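Long-range contacts in flagellar assembly factor FliW (Geobacillus thermodenitrificans, PDB 5DMD), which probably acts as an anti-CsrA protein, binding CsrA to relieve its repression of flagellin translation, and also binds flagellin and takes part in flagellum assembly: residues Asp75-Glu80 against Leu121-Ile126; Ala91-Leu96 against Ala111-Asn116. The protein carries 1 engineered substitution. One frame throughout, in Å; residues are numbered along the deposited sequence.

The two contacts are joined through one antiparallel sheet, with centres about 10 Å apart. In interaction 2 the strands 90-97 and 106-116 pair as a hairpin; strand 121-124 then continues the sheet beside 106-116, and interaction 1 sets helix 76-81 against it. Their common boundary is made by probable backbone bonds, Val114 N to Lys123 O at 2.9 Å and Asn116 N to Leu121 O at 2.9 Å, with Gln124 CB also packed 3.7 Å from Ile113 CD1. Along the chain, the hairpin segments lie within the loop that interaction 1 closes. Both contacts fall in the FliW family region, interaction 2 near the centre of the molecule and interaction 1 farther out.

Interaction 1. Residues Asp75-Glu80 against Leu121-Ile126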
loop_
_atom_site.group_PDB
_atom_site.type_symbol
_atom_site.label_atom_id
_atom_site.label_comp_id
_atom_site.label_asym_id
_atom_site.label_seq_id
_atom_site.Cartn_x
_atom_site.Cartn_y
_atom_site.Cartn_z
ATOM N N ASP A 75 9.785 11.833 6.058
ATOM C CA ASP A 75 10.145 13.241 6.033
ATOM C C ASP A 75 9.164 14.058 6.869
ATOM O O ASP A 75 8.023 13.650 7.116
ATOM C CB ASP A 75 10.129 13.741 4.591
ATOM C CG ASP A 75 8.762 13.611 3.954
ATOM O OD1 ASP A 75 8.402 12.478 3.541
ATOM O OD2 ASP A 75 8.056 14.634 3.866
ATOM N N ASP A 76 9.622 15.242 7.297
ATOM C CA ASP A 76 8.821 16.078 8.190
ATOM C C ASP A 76 7.494 16.468 7.554
ATOM O O ASP A 76 6.463 16.532 8.236
ATOM C CB ASP A 76 9.603 17.333 8.576
ATOM C CG ASP A 76 10.821 17.023 9.413
ATOM O OD1 ASP A 76 10.862 15.932 10.017
ATOM O OD2 ASP A 76 11.730 17.879 9.473
ATOM N N ASN A 77 7.495 16.724 6.249
ATOM C CA ASN A 77 6.261 17.107 5.575
ATOM C C ASN A 77 5.227 15.989 5.603
ATOM O O ASN A 77 4.038 16.241 5.821
ATOM C CB ASN A 77 6.544 17.545 4.145
ATOM C CG ASN A 77 5.332 18.160 3.502
ATOM O OD1 ASN A 77 4.857 19.207 3.937
ATOM N ND2 ASN A 77 4.811 17.508 2.471
ATOM N N THR A 78 5.658 14.747 5.367
ATOM C CA THR A 78 4.730 13.623 5.447
ATOM C C THR A 78 4.181 13.452 6.858
ATOM O O THR A 78 2.980 13.206 7.043
ATOM C CB THR A 78 5.422 12.338 4.985
ATOM O OG1 THR A 78 5.749 12.436 3.591
ATOM C CG2 THR A 78 4.551 11.111 5.242
ATOM N N LEU A 79 5.045 13.562 7.869
ATOM C CA LEU A 79 4.578 13.425 9.244
ATOM C C LEU A 79 3.504 14.457 9.562
ATOM O O LEU A 79 2.492 14.143 10.201
ATOM C CB LEU A 79 5.754 13.532 10.222
ATOM C CG LEU A 79 6.809 12.420 10.122
ATOM C CD1 LEU A 79 8.073 12.801 10.878
ATOM C CD2 LEU A 79 6.267 11.103 10.635
ATOM N N GLU A 80 3.704 15.694 9.110
ATOM C CA GLU A 80 2.705 16.734 9.325
ATOM C C GLU A 80 1.414 16.438 8.559
ATOM O O GLU A 80 0.314 16.508 9.124
ATOM C CB GLU A 80 3.288 18.098 8.952
ATOM C CG GLU A 80 2.393 19.274 9.299
ATOM C CD GLU A 80 3.004 20.588 8.870
ATOM O OE1 GLU A 80 4.222 20.762 9.089
ATOM O OE2 GLU A 80 2.278 21.438 8.313
ATOM N N LEU A 121 -6.084 8.830 7.285
ATOM C CA LEU A 121 -5.346 9.612 6.302
ATOM C C LEU A 121 -4.216 8.781 5.706
ATOM O O LEU A 121 -3.485 8.104 6.434
ATOM C CB LEU A 121 -4.718 10.837 6.970
ATOM C CG LEU A 121 -5.656 11.846 7.629
ATOM C CD1 LEU A 121 -4.845 12.837 8.478
ATOM C CD2 LEU A 121 -6.482 12.585 6.585
ATOM N N GLY A 122 -4.033 8.878 4.386
ATOM C CA GLY A 122 -3.038 8.072 3.703
ATOM C C GLY A 122 -2.211 8.879 2.719
ATOM O O GLY A 122 -2.634 9.926 2.230
ATOM N N LYS A 123 -1.017 8.362 2.435
ATOM C CA LYS A 123 -0.139 8.935 1.427
ATOM C C LYS A 123 0.725 7.819 0.865
ATOM O O LYS A 123 1.131 6.919 1.604
ATOM C CB LYS A 123 0.770 10.010 2.045
ATOM C CG LYS A 123 1.745 10.681 1.067
ATOM C CD LYS A 123 2.513 11.814 1.742
ATOM C CE LYS A 123 3.460 12.486 0.756
ATOM N NZ LYS A 123 4.296 13.534 1.420
ATOM N N GLN A 124 1.007 7.868 -0.437
ATOM C CA GLN A 124 2.092 7.064 -0.989
ATOM C C GLN A 124 3.345 7.924 -1.019
ATOM O O GLN A 124 3.391 8.932 -1.736
ATOM C CB GLN A 124 1.787 6.512 -2.384
ATOM C CG GLN A 124 2.957 5.679 -2.908
ATOM C CD GLN A 124 2.623 4.827 -4.113
ATOM O OE1 GLN A 124 1.813 5.215 -4.962
ATOM N NE2 GLN A 124 3.245 3.660 -4.196
ATOM N N VAL A 125 4.353 7.531 -0.245
ATOM C CA VAL A 125 5.566 8.315 -0.049
ATOM C C VAL A 125 6.641 7.730 -0.947
ATOM O O VAL A 125 6.865 6.514 -0.936
ATOM C CB VAL A 125 6.009 8.250 1.422
ATOM C CG1 VAL A 125 7.332 8.987 1.626
ATOM C CG2 VAL A 125 4.912 8.768 2.349
ATOM N N ILE A 126 7.313 8.577 -1.720
ATOM C CA ILE A 126 8.420 8.153 -2.566
ATOM C C ILE A 126 9.702 8.526 -1.832
ATOM O O ILE A 126 10.016 9.713 -1.678
ATOM C CB ILE A 126 8.361 8.797 -3.956
ATOM C CG1 ILE A 126 7.050 8.440 -4.650
ATOM C CG2 ILE A 126 9.502 8.288 -4.820
ATOM C CD1 ILE A 126 6.849 9.141 -5.980
#
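Thr78, in the first turn of helix 76-81, faces Val125, just past strand 121-124, and their CA atoms, 7.7 Å apart, mark the nearest backbone approach of the two segments. The motif is a short N-capped helix laid against an antiparallel sheet, and the cap itself takes part in the contact. Asp75 is the N-cap residue: its OD2 accepts from Thr78 N at 2.8 Å, the donor lying 54° out of the carboxylate plane. Its other oxygen is tied to the same residue, since Thr78 OG1 donates to Asp75 OD1 over 2.7 Å, from the syn side. Thr78 OG1 in turn accepts from Lys123 NZ at 2.8 Å, and a relay runs from the strand lysine through the hydroxyl to the capping carboxylate. With chi1 of Thr78 at -66°, OG1 lies beside its own backbone N, where it can serve both partners, while CG2 is turned anti to that nitrogen and is given over to apolar packing.

Lys123 reaches the helix as a fully extended chain that crosses the threonine side chain obliquely. Its ammonium group also bonds Gln81 OE1, just beyond the segment, so two acceptors from the helix fix its position. Asp75 OD2 is 4.6 Å from Lys123 NZ, too far for contact, though the opposite charges probably favour the arrangement. Asn77, its side chain roughly at right angles to that of the lysine, brings ND2 to 4.1 Å from Lys123 NZ, a proximity of two donors without a bond.

Beside this polar row, methyl groups make the rest of the contact. Thr78 and Val125 point at each other tip to tip, with Thr78 CG2 3.7 Å from Val125 CG2. The other valine branch runs past the carboxylate in the opposite sense, where Val125 CG1 stands 4.1 Å from Asp75 OD1.

Interaction 2. Residues Ala91-Leu96 against Ala111-Asn116; sequences ALYVIL and APIVIN
Ile113 O takes one hydrogen bond from strand 90-97, from Tyr93 N at 2.9 Å and in the carbonyl plane, supplemented by a weaker CA-H...O contact from Leu92 CA at 3.5 Å. The bond from Ile113 N to Tyr93 O, 2.8 Å long, completes this antiparallel hydrogen-bonded pair. Ala91 and Ile115 form the next such pair, and the non-hydrogen-bonded pair of Leu92 and Val114 lies between the two. The arrangement is a beta hairpin whose strand segments run at 157° to each other. Regular pairing gives way at Ala111, where a water accepts from Ile95 N and donates to Ala111 O at 2.7 Å, bridging the strands in place of a direct bond; Gln124 NE2 is a second donor to that carbonyl.

Side chains of the paired residues alternate between the two faces. On one, Leu92 and Val114 lie side by side and point the same way, with Leu92 CD2 3.6 Å from Val114 CG2. The other face carries Ala91, Tyr93, Ile113 and Ile115. Tyr93 has CG beside its backbone N (chi1 -58°), and the ring leans diagonally to Ile115 rather than over its direct partner, meeting Ile115 CD1 obliquely through CE2 at 4.0 Å. Ile113 is drawn the other way along the strand: its CG1 is 4.0 Å from Ile95 CD1. Where the regular pairing ends, Val94 CG1 meets CB of the Pro112 ring.

The hairpin occupies the middle of the larger sheet. Strand 57-61 pairs with 90-97 on its far side, strand 121-124 pairs with 106-116, and strand 45-50 brings Ile46 onto Tyr93 and Leu48 onto Ile113, while Val114 meets Leu82, just after helix 76-81.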
loop_
_atom_site.group_PDB
_atom_site.type_symbol
_atom_site.label_atom_id
_atom_site.label_comp_id
_atom_site.label_asym_id
_atom_site.label_seq_id
_atom_site.Cartn_x
_atom_site.Cartn_y
_atom_site.Cartn_z
ATOM N N ALA A 91 0.203 2.566 10.030
ATOM C CA ALA A 91 0.282 1.281 9.351
ATOM C C ALA A 91 1.020 1.473 8.035
ATOM O O ALA A 91 0.757 2.433 7.304
ATOM C CB ALA A 91 -1.109 0.727 9.063
ATOM N N LEU A 92 1.957 0.572 7.747
ATOM C CA LEU A 92 2.771 0.632 6.546
ATOM C C LEU A 92 2.446 -0.547 5.637
ATOM O O LEU A 92 2.244 -1.675 6.104
ATOM C CB LEU A 92 4.262 0.551 6.887
ATOM C CG LEU A 92 4.984 1.718 7.557
ATOM C CD1 LEU A 92 6.450 1.349 7.767
ATOM C CD2 LEU A 92 4.855 3.006 6.761
ATOM N N TYR A 93 2.440 -0.290 4.334
ATOM C CA TYR A 93 2.205 -1.318 3.330
ATOM C C TYR A 93 3.119 -1.032 2.158
ATOM O O TYR A 93 3.506 0.117 1.927
ATOM C CB TYR A 93 0.757 -1.298 2.804
ATOM C CG TYR A 93 -0.273 -1.475 3.902
ATOM C CD1 TYR A 93 -0.594 -2.735 4.379
ATOM C CD2 TYR A 93 -0.901 -0.378 4.470
ATOM C CE1 TYR A 93 -1.515 -2.898 5.397
ATOM C CE2 TYR A 93 -1.828 -0.532 5.489
ATOM C CZ TYR A 93 -2.133 -1.788 5.942
ATOM O OH TYR A 93 -3.063 -1.929 6.954
ATOM N N VAL A 94 3.452 -2.082 1.408
ATOM C CA VAL A 94 4.093 -1.905 0.107
ATOM C C VAL A 94 3.263 -2.601 -0.962
ATOM O O VAL A 94 2.586 -3.601 -0.702
ATOM C CB VAL A 94 5.561 -2.377 0.076
ATOM C CG1 VAL A 94 6.443 -1.446 0.921
ATOM C CG2 VAL A 94 5.671 -3.826 0.548
ATOM N N ILE A 95 3.329 -2.075 -2.169
ATOM C CA ILE A 95 2.530 -2.586 -3.279
ATOM C C ILE A 95 3.296 -3.650 -4.041
ATOM O O ILE A 95 4.470 -3.475 -4.377
ATOM C CB ILE A 95 2.084 -1.439 -4.198
ATOM C CG1 ILE A 95 1.226 -0.468 -3.403
ATOM C CG2 ILE A 95 1.304 -1.964 -5.418
ATOM C CD1 ILE A 95 0.827 0.762 -4.164
ATOM N N LEU A 96 2.612 -4.744 -4.354
ATOM C CA LEU A 96 3.205 -5.841 -5.097
ATOM C C LEU A 96 2.985 -5.693 -6.593
ATOM O O LEU A 96 1.952 -5.199 -7.052
ATOM C CB LEU A 96 2.605 -7.174 -4.647
ATOM C CG LEU A 96 2.686 -7.543 -3.167
ATOM C CD1 LEU A 96 2.205 -8.984 -2.970
ATOM C CD2 LEU A 96 4.105 -7.361 -2.635
ATOM N N ALA A 111 8.489 3.054 -2.401
ATOM C CA ALA A 111 7.276 3.875 -2.386
ATOM C C ALA A 111 6.189 3.244 -1.527
ATOM O O ALA A 111 5.131 2.852 -2.030
ATOM C CB ALA A 111 6.778 4.144 -3.805
ATOM N N PRO A 112 6.391 3.192 -0.213
ATOM C CA PRO A 112 5.377 2.602 0.666
ATOM C C PRO A 112 4.108 3.438 0.775
ATOM O O PRO A 112 4.110 4.667 0.604
ATOM C CB PRO A 112 6.092 2.524 2.025
ATOM C CG PRO A 112 7.043 3.660 1.990
ATOM C CD PRO A 112 7.536 3.722 0.554
ATOM N N ILE A 113 3.014 2.737 1.066
ATOM C CA ILE A 113 1.749 3.346 1.481
ATOM C C ILE A 113 1.792 3.531 2.994
ATOM O O ILE A 113 2.012 2.567 3.739
ATOM C CB ILE A 113 0.561 2.453 1.083
ATOM C CG1 ILE A 113 0.479 2.265 -0.443
ATOM C CG2 ILE A 113 -0.752 3.011 1.648
ATOM C CD1 ILE A 113 0.052 3.519 -1.188
ATOM N N VAL A 114 1.544 4.753 3.455
ATOM C CA VAL A 114 1.647 5.116 4.863
ATOM C C VAL A 114 0.290 5.637 5.294
ATOM O O VAL A 114 -0.225 6.586 4.694
ATOM C CB VAL A 114 2.718 6.196 5.077
ATOM C CG1 VAL A 114 2.809 6.567 6.550
ATOM C CG2 VAL A 114 4.062 5.730 4.518
ATOM N N ILE A 115 -0.286 5.040 6.340
ATOM C CA ILE A 115 -1.624 5.400 6.790
ATOM C C ILE A 115 -1.598 5.730 8.275
ATOM O O ILE A 115 -1.095 4.938 9.081
ATOM C CB ILE A 115 -2.628 4.269 6.497
ATOM C CG1 ILE A 115 -2.772 4.094 4.983
ATOM C CG2 ILE A 115 -3.978 4.550 7.165
ATOM C CD1 ILE A 115 -3.615 2.906 4.567
ATOM N N ASN A 116 -2.141 6.893 8.637
ATOM C CA ASN A 116 -2.510 7.157 10.022
ATOM C C ASN A 116 -3.868 6.505 10.226
ATOM O O ASN A 116 -4.886 7.000 9.731
ATOM C CB ASN A 116 -2.561 8.656 10.321
ATOM C CG ASN A 116 -2.879 8.945 11.790
ATOM O OD1 ASN A 116 -3.619 8.202 12.437
ATOM N ND2 ASN A 116 -2.332 10.036 12.313
HETATM O O HOH W 1 5.002 0.237 -2.746
#